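Local coordinates for protein diphthine synthase (Aeropyrum pernix, PDB 1WDE) that probably catalyses the S-adenosyl-L-methionine-dependent trimethylation of a modified histidine in translation elongation factor 2, the second step of diphthamide biosynthesis, at residues Val155-Leu163 with Ala204-Pro212; His224-Leu232 with Ala264-Tyr273. All coordinates share one frame; numbering follows the deposited sequence.

Contact 1. Residues Val155-Leu163 with Ala204-Pro212; sequences VARRIYLNL and APALLARLP
Ala156 opens the contact from helix 153-165: its CB lies 4.1 Å from CD1 of Leu208, at the flank of a leucine that sits among Ala156, Ile159, Tyr160 and Leu163. One turn on, Ile159 points at the same side chain and puts its CG2 4.0 Å from Leu208 CD2. That branch stands anti to the backbone N, since CG1 takes the place beside the N (chi1 -64°).

On the helix side Tyr160 contributes the most. Its CB does not head for the loop, but the ring reaches across, and Leu208 comes in from the opposite direction to lie over one ring face. The CD2 methyl sits 3.9 Å from the ring centroid, 22° off the normal, a CH-pi contact shifted toward the hydroxyl-bearing rim. At the ring edge, close to its plane, is CB of Leu207. The backbone N of Leu207 donates to Tyr160 OH at 3.1 Å in a fairly straight bond (160° at the hydrogen). The same hydroxyl is hydrogen-bonded to Asp195 OD1 of helix 184-202, while OD2 of that carboxylate takes the N-H of Leu208, so tyrosine and aspartate together hold the start of the 3-10 turn 208-210. The Tyr160 ring also stacks with Tyr290.

Leu163 ends the row, its CD1 meeting CD1 of Leu211 tip to tip at 3.8 Å, with Leu208 CD2 a little farther off.

This is helix-to-loop packing in the C-terminal part of the tetrapyrrole methylase fold: the connection from helix 184-202 to strand 213-217 is held against helix 153-165 by Leu208, with Leu211 beside it, and by the hydroxyl of Tyr160.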
ATOM      1  N   VAL A 155       1.504  -6.936  13.427  1.00 28.87           N
ATOM      2  CA  VAL A 155       0.836  -5.898  12.651  1.00 27.42           C
ATOM      3  C   VAL A 155      -0.064  -5.024  13.528  1.00 28.18           C
ATOM      4  O   VAL A 155      -0.077  -3.796  13.373  1.00 25.70           O
ATOM      5  CB  VAL A 155       0.015  -6.502  11.503  1.00 31.65           C
ATOM      6  CG1 VAL A 155      -1.026  -5.494  11.009  1.00 25.37           C
ATOM      7  CG2 VAL A 155       0.955  -6.874  10.368  1.00 33.49           C
ATOM      8  N   ALA A 156      -0.803  -5.650  14.449  1.00 25.04           N
ATOM      9  CA  ALA A 156      -1.684  -4.904  15.350  1.00 28.28           C
ATOM     10  C   ALA A 156      -0.811  -3.960  16.175  1.00 26.26           C
ATOM     11  O   ALA A 156      -1.108  -2.776  16.290  1.00 23.34           O
ATOM     12  CB  ALA A 156      -2.469  -5.862  16.271  1.00 23.10           C
ATOM     13  N   ARG A 157       0.272  -4.485  16.742  1.00 23.13           N
ATOM     14  CA  ARG A 157       1.176  -3.645  17.525  1.00 26.28           C
ATOM     15  C   ARG A 157       1.687  -2.416  16.759  1.00 25.96           C
ATOM     16  O   ARG A 157       1.757  -1.336  17.324  1.00 26.15           O
ATOM     17  CB  ARG A 157       2.374  -4.454  18.027  1.00 23.46           C
ATOM     18  CG  ARG A 157       3.461  -3.606  18.698  1.00 28.37           C
ATOM     19  CD  ARG A 157       4.404  -4.494  19.494  1.00 34.88           C
ATOM     20  NE  ARG A 157       5.509  -3.765  20.102  1.00 37.58           N
ATOM     21  CZ  ARG A 157       6.648  -3.471  19.481  1.00 40.98           C
ATOM     22  NH1 ARG A 157       6.840  -3.836  18.218  1.00 36.12           N
ATOM     23  NH2 ARG A 157       7.613  -2.843  20.137  1.00 42.90           N
ATOM     24  N   ARG A 158       2.055  -2.565  15.486  1.00 24.14           N
ATOM     25  CA  ARG A 158       2.560  -1.400  14.763  1.00 24.33           C
ATOM     26  C   ARG A 158       1.469  -0.336  14.655  1.00 26.41           C
ATOM     27  O   ARG A 158       1.742   0.875  14.635  1.00 19.59           O
ATOM     28  CB  ARG A 158       3.096  -1.793  13.378  1.00 27.58           C
ATOM     29  CG  ARG A 158       4.370  -2.639  13.428  1.00 34.94           C
ATOM     30  CD  ARG A 158       5.130  -2.567  12.092  1.00 38.15           C
ATOM     31  NE  ARG A 158       5.541  -1.193  11.777  1.00 29.73           N
ATOM     32  CZ  ARG A 158       5.549  -0.671  10.546  1.00 40.03           C
ATOM     33  NH1 ARG A 158       5.179  -1.406   9.500  1.00 34.38           N
ATOM     34  NH2 ARG A 158       5.887   0.600  10.356  1.00 30.08           N
ATOM     35  N   ILE A 159       0.219  -0.769  14.611  1.00 20.80           N
ATOM     36  CA  ILE A 159      -0.861   0.198  14.536  1.00 22.68           C
ATOM     37  C   ILE A 159      -0.912   0.952  15.858  1.00 22.34           C
ATOM     38  O   ILE A 159      -1.036   2.176  15.862  1.00 19.63           O
ATOM     39  CB  ILE A 159      -2.216  -0.477  14.259  1.00 20.89           C
ATOM     40  CG1 ILE A 159      -2.180  -1.140  12.874  1.00 25.44           C
ATOM     41  CG2 ILE A 159      -3.336   0.563  14.348  1.00 18.83           C
ATOM     42  CD1 ILE A 159      -3.467  -1.947  12.535  1.00 22.57           C
ATOM     43  N   TYR A 160      -0.810   0.243  16.984  1.00 19.17           N
ATOM     44  CA  TYR A 160      -0.821   0.952  18.267  1.00 23.42           C
ATOM     45  C   TYR A 160       0.400   1.893  18.383  1.00 18.22           C
ATOM     46  O   TYR A 160       0.321   2.950  18.996  1.00 22.08           O
ATOM     47  CB  TYR A 160      -0.824  -0.030  19.447  1.00 19.83           C
ATOM     48  CG  TYR A 160      -2.145  -0.747  19.656  1.00 20.02           C
ATOM     49  CD1 TYR A 160      -2.296  -2.085  19.306  1.00 20.52           C
ATOM     50  CD2 TYR A 160      -3.230  -0.091  20.246  1.00 21.51           C
ATOM     51  CE1 TYR A 160      -3.508  -2.768  19.544  1.00 18.16           C
ATOM     52  CE2 TYR A 160      -4.430  -0.753  20.486  1.00 22.44           C
ATOM     53  CZ  TYR A 160      -4.562  -2.091  20.134  1.00 22.13           C
ATOM     54  OH  TYR A 160      -5.733  -2.757  20.399  1.00 27.58           O
ATOM     55  N   LEU A 161       1.529   1.505  17.806  1.00 21.68           N
ATOM     56  CA  LEU A 161       2.733   2.357  17.872  1.00 19.34           C
ATOM     57  C   LEU A 161       2.485   3.684  17.153  1.00 22.48           C
ATOM     58  O   LEU A 161       2.923   4.748  17.608  1.00 20.00           O
ATOM     59  CB  LEU A 161       3.936   1.609  17.270  1.00 21.35           C
ATOM     60  CG  LEU A 161       4.459   0.498  18.200  1.00 25.87           C
ATOM     61  CD1 LEU A 161       5.637  -0.233  17.575  1.00 27.06           C
ATOM     62  CD2 LEU A 161       4.888   1.140  19.529  1.00 30.44           C
ATOM     63  N   ASN A 162       1.764   3.631  16.039  1.00 15.32           N
ATOM     64  CA  ASN A 162       1.441   4.845  15.299  1.00 17.71           C
ATOM     65  C   ASN A 162       0.521   5.681  16.185  1.00 18.18           C
ATOM     66  O   ASN A 162       0.704   6.890  16.348  1.00 21.99           O
ATOM     67  CB  ASN A 162       0.677   4.534  14.002  1.00 20.42           C
ATOM     68  CG  ASN A 162       1.576   4.197  12.825  1.00 26.67           C
ATOM     69  OD1 ASN A 162       2.740   4.569  12.775  1.00 20.98           O
ATOM     70  ND2 ASN A 162       1.003   3.517  11.842  1.00 20.90           N
ATOM     71  N   LEU A 163      -0.501   5.034  16.733  1.00 19.63           N
ATOM     72  CA  LEU A 163      -1.441   5.732  17.595  1.00 19.79           C
ATOM     73  C   LEU A 163      -0.738   6.447  18.745  1.00 13.58           C
ATOM     74  O   LEU A 163      -1.041   7.597  19.022  1.00 20.42           O
ATOM     75  CB  LEU A 163      -2.494   4.756  18.141  1.00 15.89           C
ATOM     76  CG  LEU A 163      -3.388   4.201  17.037  1.00 16.36           C
ATOM     77  CD1 LEU A 163      -4.251   3.056  17.559  1.00 21.97           C
ATOM     78  CD2 LEU A 163      -4.265   5.327  16.504  1.00 23.44           C
ATOM     79  N   ALA A 204      -3.950  -5.771  28.167  1.00 45.14           N
ATOM     80  CA  ALA A 204      -4.745  -4.572  27.942  1.00 40.63           C
ATOM     81  C   ALA A 204      -5.973  -4.929  27.137  1.00 35.97           C
ATOM     82  O   ALA A 204      -6.004  -5.950  26.465  1.00 32.05           O
ATOM     83  CB  ALA A 204      -3.924  -3.525  27.205  1.00 41.50           C
ATOM     84  N   PRO A 205      -7.009  -4.085  27.196  1.00 37.10           N
ATOM     85  CA  PRO A 205      -8.232  -4.362  26.443  1.00 34.27           C
ATOM     86  C   PRO A 205      -7.936  -4.272  24.945  1.00 33.48           C
ATOM     87  O   PRO A 205      -7.010  -3.566  24.553  1.00 26.99           O
ATOM     88  CB  PRO A 205      -9.165  -3.250  26.911  1.00 35.31           C
ATOM     89  CG  PRO A 205      -8.197  -2.075  27.074  1.00 38.43           C
ATOM     90  CD  PRO A 205      -7.042  -2.732  27.792  1.00 40.22           C
ATOM     91  N   ALA A 206      -8.698  -4.995  24.121  1.00 29.47           N
ATOM     92  CA  ALA A 206      -8.529  -4.935  22.665  1.00 29.89           C
ATOM     93  C   ALA A 206      -9.258  -3.663  22.256  1.00 29.21           C
ATOM     94  O   ALA A 206     -10.415  -3.465  22.636  1.00 30.33           O
ATOM     95  CB  ALA A 206      -9.157  -6.142  22.007  1.00 29.12           C
ATOM     96  N   LEU A 207      -8.597  -2.799  21.484  1.00 23.01           N
ATOM     97  CA  LEU A 207      -9.208  -1.523  21.116  1.00 26.42           C
ATOM     98  C   LEU A 207      -9.410  -1.189  19.649  1.00 18.99           C
ATOM     99  O   LEU A 207     -10.198  -0.310  19.335  1.00 21.41           O
ATOM    100  CB  LEU A 207      -8.417  -0.377  21.767  1.00 22.13           C
ATOM    101  CG  LEU A 207      -8.326  -0.445  23.291  1.00 27.69           C
ATOM    102  CD1 LEU A 207      -7.259   0.502  23.768  1.00 25.57           C
ATOM    103  CD2 LEU A 207      -9.691  -0.116  23.903  1.00 26.13           C
ATOM    104  N   LEU A 208      -8.701  -1.860  18.755  1.00 21.38           N
ATOM    105  CA  LEU A 208      -8.827  -1.540  17.333  1.00 22.41           C
ATOM    106  C   LEU A 208     -10.237  -1.586  16.730  1.00 24.77           C
ATOM    107  O   LEU A 208     -10.585  -0.738  15.897  1.00 19.02           O
ATOM    108  CB  LEU A 208      -7.863  -2.427  16.523  1.00 22.12           C
ATOM    109  CG  LEU A 208      -6.378  -2.367  16.952  1.00 21.27           C
ATOM    110  CD1 LEU A 208      -5.504  -3.163  15.950  1.00 21.35           C
ATOM    111  CD2 LEU A 208      -5.889  -0.909  16.979  1.00 24.97           C
ATOM    112  N   ALA A 209     -11.058  -2.547  17.154  1.00 22.62           N
ATOM    113  CA  ALA A 209     -12.414  -2.680  16.612  1.00 22.50           C
ATOM    114  C   ALA A 209     -13.226  -1.411  16.810  1.00 24.00           C
ATOM    115  O   ALA A 209     -14.071  -1.050  15.981  1.00 23.75           O
ATOM    116  CB  ALA A 209     -13.120  -3.866  17.274  1.00 27.72           C
ATOM    117  N   ARG A 210     -12.944  -0.719  17.904  1.00 24.49           N
ATOM    118  CA  ARG A 210     -13.631   0.520  18.263  1.00 23.23           C
ATOM    119  C   ARG A 210     -13.151   1.804  17.565  1.00 26.92           C
ATOM    120  O   ARG A 210     -13.748   2.874  17.729  1.00 21.92           O
ATOM    121  CB  ARG A 210     -13.543   0.722  19.767  1.00 26.33           C
ATOM    122  CG  ARG A 210     -14.387  -0.252  20.587  1.00 33.72           C
ATOM    123  CD  ARG A 210     -14.788   0.441  21.881  1.00 38.07           C
ATOM    124  NE  ARG A 210     -13.755   0.352  22.892  1.00 33.84           N
ATOM    125  CZ  ARG A 210     -13.569   1.229  23.874  1.00 31.52           C
ATOM    126  NH1 ARG A 210     -14.334   2.309  23.995  1.00 36.96           N
ATOM    127  NH2 ARG A 210     -12.637   0.990  24.770  1.00 32.23           N
ATOM    128  N   LEU A 211     -12.067   1.713  16.808  1.00 22.06           N
ATOM    129  CA  LEU A 211     -11.564   2.888  16.094  1.00 19.54           C
ATOM    130  C   LEU A 211     -12.268   3.113  14.767  1.00 21.51           C
ATOM    131  O   LEU A 211     -12.602   2.154  14.080  1.00 23.95           O
ATOM    132  CB  LEU A 211     -10.083   2.709  15.776  1.00 18.81           C
ATOM    133  CG  LEU A 211      -9.124   2.644  16.957  1.00 21.16           C
ATOM    134  CD1 LEU A 211      -7.746   2.207  16.466  1.00 26.59           C
ATOM    135  CD2 LEU A 211      -9.095   4.025  17.613  1.00 16.40           C
ATOM    136  N   PRO A 212     -12.480   4.385  14.388  1.00 18.76           N
ATOM    137  CA  PRO A 212     -13.123   4.710  13.118  1.00 20.94           C
ATOM    138  C   PRO A 212     -12.032   4.451  12.075  1.00 23.71           C
ATOM    139  O   PRO A 212     -10.853   4.262  12.423  1.00 20.09           O
ATOM    140  CB  PRO A 212     -13.444   6.202  13.256  1.00 20.50           C
ATOM    141  CG  PRO A 212     -12.287   6.705  14.076  1.00 22.71           C
ATOM    142  CD  PRO A 212     -12.182   5.614  15.153  1.00 22.80           C
TER

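Contact 2. Residues His224-Leu232 with Ala264-Tyr273; sequences HRVLYWSSL and ASGQRRPLEY
Tyr228 and Val226 make this a strand-to-loop contact: side chains on one side of strand 225-229, at the edge of the mixed sheet, pack under the connection that leaves helix 255-264. Val226 begins it, with CB 3.6 Å from the carbonyl O of Ala264 and CG1 beside the CB of Ser265. Backbone touches backbone here too, the CA-H of Ser265 pointing at Val226 O at 3.3 Å. Just beyond, a water accepts from Tyr228 N and donates to Ser265 O, bridging the strand to the loop where the helix closes in a Schellman motif at Gly266.

More than half of the strand's share belongs to Tyr228. With CG anti to the backbone N (chi1 179°), the side chain spans from Ser265, where its CB packs, to Glu272 at its far end. There OH donates to Glu272 O at 2.8 Å; this oxygen lies at the ring edge, in its plane, yet the hydroxyl approaches from well above the carbonyl plane. Leu271 covers one face, its CD2 4.3 Å from the centroid and almost exactly on the normal, while the hydroxyl also meets the edge of the Tyr273 ring, 3.2 Å from CD2. A phenylalanine here would probably keep the leucine packing but leave Glu272 O without its hydroxyl donor. Ser230 CB reaches the same carbonyl at 3.3 Å.

Within the sheet, backbone hydrogen bonds join Arg225, Leu227 and Trp229 to the antiparallel neighbour, strand 213-217; Val226 also touches helix 122-130, and Leu271 rests on Leu261 and Ala262 of helix 255-264.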
ATOM      1  N   HIS A 224     -11.863   9.388  -7.055  1.00 21.28           N
ATOM      2  CA  HIS A 224     -11.531   8.542  -5.919  1.00 23.74           C
ATOM      3  C   HIS A 224     -12.792   8.312  -5.109  1.00 19.20           C
ATOM      4  O   HIS A 224     -13.714   9.106  -5.162  1.00 27.59           O
ATOM      5  CB  HIS A 224     -10.490   9.241  -5.033  1.00 25.41           C
ATOM      6  CG  HIS A 224      -9.398   9.915  -5.803  1.00 17.15           C
ATOM      7  ND1 HIS A 224      -8.485   9.217  -6.566  1.00 24.16           N
ATOM      8  CD2 HIS A 224      -9.107  11.227  -5.971  1.00 19.49           C
ATOM      9  CE1 HIS A 224      -7.686  10.072  -7.179  1.00 19.11           C
ATOM     10  NE2 HIS A 224      -8.044  11.298  -6.838  1.00 23.98           N
ATOM     11  N   ARG A 225     -12.829   7.223  -4.364  1.00 21.90           N
ATOM     12  CA  ARG A 225     -13.972   6.951  -3.503  1.00 27.60           C
ATOM     13  C   ARG A 225     -13.435   6.922  -2.068  1.00 27.51           C
ATOM     14  O   ARG A 225     -12.482   6.200  -1.772  1.00 25.47           O
ATOM     15  CB  ARG A 225     -14.600   5.607  -3.869  1.00 23.48           C
ATOM     16  CG  ARG A 225     -15.280   5.621  -5.247  1.00 36.89           C
ATOM     17  CD  ARG A 225     -15.877   4.259  -5.579  1.00 35.98           C
ATOM     18  NE  ARG A 225     -16.632   3.719  -4.450  1.00 40.34           N
ATOM     19  CZ  ARG A 225     -16.547   2.461  -4.034  1.00 44.90           C
ATOM     20  NH1 ARG A 225     -15.732   1.614  -4.658  1.00 42.58           N
ATOM     21  NH2 ARG A 225     -17.284   2.048  -3.003  1.00 40.42           N
ATOM     22  N   VAL A 226     -14.030   7.723  -1.192  1.00 19.56           N
ATOM     23  CA  VAL A 226     -13.593   7.798   0.209  1.00 22.28           C
ATOM     24  C   VAL A 226     -14.813   7.539   1.093  1.00 22.93           C
ATOM     25  O   VAL A 226     -15.749   8.341   1.125  1.00 23.67           O
ATOM     26  CB  VAL A 226     -13.013   9.181   0.514  1.00 23.72           C
ATOM     27  CG1 VAL A 226     -12.701   9.323   2.030  1.00 23.45           C
ATOM     28  CG2 VAL A 226     -11.761   9.406  -0.329  1.00 25.88           C
ATOM     29  N   LEU A 227     -14.781   6.415   1.803  1.00 22.34           N
ATOM     30  CA  LEU A 227     -15.878   5.998   2.657  1.00 26.28           C
ATOM     31  C   LEU A 227     -15.501   5.964   4.130  1.00 28.04           C
ATOM     32  O   LEU A 227     -14.583   5.253   4.544  1.00 27.19           O
ATOM     33  CB  LEU A 227     -16.363   4.608   2.239  1.00 31.09           C
ATOM     34  CG  LEU A 227     -16.909   4.398   0.821  1.00 35.74           C
ATOM     35  CD1 LEU A 227     -17.850   5.548   0.472  1.00 38.36           C
ATOM     36  CD2 LEU A 227     -15.773   4.318  -0.182  1.00 37.33           C
ATOM     37  N   TYR A 228     -16.233   6.732   4.919  1.00 28.75           N
ATOM     38  CA  TYR A 228     -15.988   6.789   6.348  1.00 29.07           C
ATOM     39  C   TYR A 228     -16.705   5.641   7.045  1.00 30.97           C
ATOM     40  O   TYR A 228     -17.897   5.412   6.807  1.00 26.30           O
ATOM     41  CB  TYR A 228     -16.499   8.112   6.915  1.00 27.32           C
ATOM     42  CG  TYR A 228     -16.306   8.224   8.405  1.00 33.08           C
ATOM     43  CD1 TYR A 228     -15.078   8.581   8.932  1.00 31.69           C
ATOM     44  CD2 TYR A 228     -17.357   7.976   9.290  1.00 34.37           C
ATOM     45  CE1 TYR A 228     -14.886   8.698  10.303  1.00 33.94           C
ATOM     46  CE2 TYR A 228     -17.176   8.087  10.674  1.00 34.25           C
ATOM     47  CZ  TYR A 228     -15.932   8.454  11.170  1.00 34.03           C
ATOM     48  OH  TYR A 228     -15.725   8.609  12.523  1.00 32.27           O
ATOM     49  N   TRP A 229     -15.971   4.909   7.880  1.00 27.81           N
ATOM     50  CA  TRP A 229     -16.548   3.811   8.653  1.00 27.23           C
ATOM     51  C   TRP A 229     -16.413   4.159  10.133  1.00 29.32           C
ATOM     52  O   TRP A 229     -15.296   4.259  10.661  1.00 25.24           O
ATOM     53  CB  TRP A 229     -15.845   2.486   8.321  1.00 30.52           C
ATOM     54  CG  TRP A 229     -16.273   1.968   6.984  1.00 29.62           C
ATOM     55  CD1 TRP A 229     -15.791   2.346   5.756  1.00 30.03           C
ATOM     56  CD2 TRP A 229     -17.380   1.089   6.723  1.00 33.79           C
ATOM     57  NE1 TRP A 229     -16.535   1.765   4.753  1.00 31.18           N
ATOM     58  CE2 TRP A 229     -17.512   0.987   5.316  1.00 35.05           C
ATOM     59  CE3 TRP A 229     -18.274   0.381   7.541  1.00 35.59           C
ATOM     60  CZ2 TRP A 229     -18.504   0.203   4.711  1.00 34.43           C
ATOM     61  CZ3 TRP A 229     -19.261  -0.399   6.933  1.00 35.58           C
ATOM     62  CH2 TRP A 229     -19.363  -0.479   5.532  1.00 32.35           C
ATOM     63  N   SER A 230     -17.556   4.327  10.801  1.00 26.94           N
ATOM     64  CA  SER A 230     -17.575   4.713  12.212  1.00 22.93           C
ATOM     65  C   SER A 230     -16.754   3.820  13.131  1.00 23.21           C
ATOM     66  O   SER A 230     -16.330   4.265  14.186  1.00 28.72           O
ATOM     67  CB  SER A 230     -19.037   4.822  12.714  1.00 26.67           C
ATOM     68  OG  SER A 230     -19.697   3.566  12.678  1.00 25.72           O
ATOM     69  N   SER A 231     -16.517   2.568  12.736  1.00 28.07           N
ATOM     70  CA  SER A 231     -15.715   1.643  13.546  1.00 20.13           C
ATOM     71  C   SER A 231     -15.179   0.523  12.648  1.00 25.78           C
ATOM     72  O   SER A 231     -15.815   0.162  11.657  1.00 24.49           O
ATOM     73  CB  SER A 231     -16.570   1.016  14.664  1.00 29.71           C
ATOM     74  OG  SER A 231     -17.489   0.071  14.124  1.00 24.63           O
ATOM     75  N   LEU A 232     -14.026  -0.038  12.993  1.00 22.21           N
ATOM     76  CA  LEU A 232     -13.457  -1.121  12.199  1.00 20.53           C
ATOM     77  C   LEU A 232     -14.334  -2.362  12.421  1.00 28.22           C
ATOM     78  O   LEU A 232     -14.383  -3.266  11.594  1.00 24.14           O
ATOM     79  CB  LEU A 232     -12.003  -1.415  12.625  1.00 19.44           C
ATOM     80  CG  LEU A 232     -10.914  -0.490  12.056  1.00 25.37           C
ATOM     81  CD1 LEU A 232      -9.553  -0.839  12.655  1.00 23.90           C
ATOM     82  CD2 LEU A 232     -10.877  -0.623  10.519  1.00 24.72           C
ATOM     83  N   ALA A 264     -14.384  15.115   2.481  1.00 30.78           N
ATOM     84  CA  ALA A 264     -13.848  14.090   1.579  1.00 24.46           C
ATOM     85  C   ALA A 264     -14.734  12.844   1.485  1.00 29.27           C
ATOM     86  O   ALA A 264     -14.873  12.255   0.421  1.00 23.47           O
ATOM     87  CB  ALA A 264     -12.421  13.680   2.032  1.00 21.22           C
ATOM     88  N   SER A 265     -15.322  12.434   2.603  1.00 24.37           N
ATOM     89  CA  SER A 265     -16.161  11.249   2.622  1.00 25.05           C
ATOM     90  C   SER A 265     -17.645  11.563   2.407  1.00 31.81           C
ATOM     91  O   SER A 265     -18.480  10.665   2.461  1.00 32.38           O
ATOM     92  CB  SER A 265     -15.972  10.516   3.953  1.00 29.62           C
ATOM     93  OG  SER A 265     -16.298  11.375   5.036  1.00 32.26           O
ATOM     94  N   GLY A 266     -17.962  12.832   2.162  1.00 33.53           N
ATOM     95  CA  GLY A 266     -19.342  13.233   1.952  1.00 34.07           C
ATOM     96  C   GLY A 266     -20.134  12.964   3.214  1.00 39.94           C
ATOM     97  O   GLY A 266     -21.244  12.444   3.169  1.00 40.28           O
ATOM     98  N   GLN A 267     -19.558  13.324   4.354  1.00 35.20           N
ATOM     99  CA  GLN A 267     -20.206  13.081   5.624  1.00 39.53           C
ATOM    100  C   GLN A 267     -20.432  14.407   6.354  1.00 40.81           C
ATOM    101  O   GLN A 267     -19.861  15.432   5.995  1.00 40.62           O
ATOM    102  CB  GLN A 267     -19.330  12.133   6.452  1.00 39.27           C
ATOM    103  CG  GLN A 267     -20.064  11.302   7.493  1.00 51.68           C
ATOM    104  CD  GLN A 267     -20.912  10.194   6.888  1.00 52.50           C
ATOM    105  OE1 GLN A 267     -22.131  10.173   7.060  1.00 61.95           O
ATOM    106  NE2 GLN A 267     -20.271   9.263   6.183  1.00 39.14           N
ATOM    107  N   ARG A 268     -21.282  14.381   7.371  1.00 49.44           N
ATOM    108  CA  ARG A 268     -21.587  15.577   8.145  1.00 49.03           C
ATOM    109  C   ARG A 268     -20.944  15.509   9.509  1.00 45.96           C
ATOM    110  O   ARG A 268     -20.925  14.459  10.152  1.00 47.70           O
ATOM    111  CB  ARG A 268     -23.101  15.729   8.331  1.00 54.00           C
ATOM    112  CG  ARG A 268     -23.881  15.885   7.046  1.00 64.41           C
ATOM    113  CD  ARG A 268     -25.367  16.071   7.321  1.00 72.27           C
ATOM    114  NE  ARG A 268     -26.122  16.251   6.084  1.00 80.21           N
ATOM    115  CZ  ARG A 268     -25.887  17.212   5.193  1.00 83.01           C
ATOM    116  NH1 ARG A 268     -26.625  17.297   4.093  1.00 81.96           N
ATOM    117  NH2 ARG A 268     -24.913  18.090   5.398  1.00 84.89           N
ATOM    118  N   ARG A 269     -20.397  16.635   9.944  1.00 48.89           N
ATOM    119  CA  ARG A 269     -19.805  16.701  11.259  1.00 49.56           C
ATOM    120  C   ARG A 269     -20.980  16.891  12.222  1.00 50.55           C
ATOM    121  O   ARG A 269     -21.976  17.526  11.886  1.00 44.76           O
ATOM    122  CB  ARG A 269     -18.827  17.873  11.341  1.00 51.54           C
ATOM    123  CG  ARG A 269     -17.370  17.417  11.418  1.00 50.06           C
ATOM    124  CD  ARG A 269     -16.409  18.388  10.754  1.00 50.21           C
ATOM    125  NE  ARG A 269     -16.279  19.694  11.408  1.00 41.55           N
ATOM    126  CZ  ARG A 269     -16.865  20.809  10.978  1.00 42.41           C
ATOM    127  NH1 ARG A 269     -17.637  20.778   9.902  1.00 49.09           N
ATOM    128  NH2 ARG A 269     -16.644  21.966  11.593  1.00 42.61           N
ATOM    129  N   PRO A 270     -20.889  16.316  13.424  1.00 48.07           N
ATOM    130  CA  PRO A 270     -19.762  15.520  13.904  1.00 46.24           C
ATOM    131  C   PRO A 270     -19.664  14.143  13.256  1.00 47.82           C
ATOM    132  O   PRO A 270     -20.681  13.484  13.016  1.00 42.37           O
ATOM    133  CB  PRO A 270     -20.036  15.400  15.407  1.00 50.05           C
ATOM    134  CG  PRO A 270     -20.891  16.603  15.715  1.00 51.00           C
ATOM    135  CD  PRO A 270     -21.810  16.636  14.527  1.00 51.02           C
ATOM    136  N   LEU A 271     -18.439  13.714  12.958  1.00 40.02           N
ATOM    137  CA  LEU A 271     -18.254  12.384  12.422  1.00 35.47           C
ATOM    138  C   LEU A 271     -18.537  11.565  13.668  1.00 33.84           C
ATOM    139  O   LEU A 271     -18.185  11.980  14.767  1.00 37.37           O
ATOM    140  CB  LEU A 271     -16.806  12.167  11.956  1.00 35.51           C
ATOM    141  CG  LEU A 271     -16.391  12.903  10.681  1.00 34.85           C
ATOM    142  CD1 LEU A 271     -14.917  12.615  10.337  1.00 35.90           C
ATOM    143  CD2 LEU A 271     -17.308  12.458   9.551  1.00 33.56           C
ATOM    144  N   GLU A 272     -19.181  10.420  13.516  1.00 34.02           N
ATOM    145  CA  GLU A 272     -19.497   9.604  14.669  1.00 41.39           C
ATOM    146  C   GLU A 272     -18.513   8.465  14.818  1.00 42.60           C
ATOM    147  O   GLU A 272     -18.126   7.834  13.832  1.00 40.28           O
ATOM    148  CB  GLU A 272     -20.925   9.061  14.548  1.00 49.49           C
ATOM    149  CG  GLU A 272     -21.975  10.161  14.503  1.00 63.76           C
ATOM    150  CD  GLU A 272     -23.358   9.648  14.164  1.00 70.57           C
ATOM    151  OE1 GLU A 272     -23.488   8.889  13.178  1.00 77.50           O
ATOM    152  OE2 GLU A 272     -24.319  10.012  14.873  1.00 75.06           O
ATOM    153  N   TYR A 273     -18.096   8.231  16.059  1.00 39.51           N
ATOM    154  CA  TYR A 273     -17.174   7.155  16.401  1.00 33.45           C
ATOM    155  C   TYR A 273     -17.041   7.097  17.919  1.00 31.95           C
ATOM    156  O   TYR A 273     -17.418   8.040  18.610  1.00 34.47           O
ATOM    157  CB  TYR A 273     -15.817   7.376  15.731  1.00 33.81           C
ATOM    158  CG  TYR A 273     -15.055   8.582  16.210  1.00 32.25           C
ATOM    159  CD1 TYR A 273     -14.365   8.560  17.419  1.00 38.52           C
ATOM    160  CD2 TYR A 273     -14.986   9.733  15.433  1.00 31.62           C
ATOM    161  CE1 TYR A 273     -13.621   9.652  17.839  1.00 44.73           C
ATOM    162  CE2 TYR A 273     -14.246  10.830  15.843  1.00 46.41           C
ATOM    163  CZ  TYR A 273     -13.565  10.784  17.044  1.00 45.38           C
ATOM    164  OH  TYR A 273     -12.821  11.866  17.444  1.00 59.04           O
TER
HETATM  165  O   HOH W   1     -18.585   7.950   3.957  1.00 43.37           O

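Contacts 1 and 2 follow one another along the chain, their centres about 19 Å apart, and they touch along the second half of loop 204-212. At its end Pro212 CB lies 3.4 Å from Tyr228 OH and 3.6 Å from Ser230 O. Farther back on the loop, Leu208 O packs against Leu232 CD1 at 3.4 Å, so the 3-10 turn seated on helix 153-165 also touches the start of helix 232-236. Neither contact forms the cofactor site inferred by similarity: the side chains of Ile159 and Leu173 are about 11 Å apart, those of Val226 and Gly122 about 12 Å.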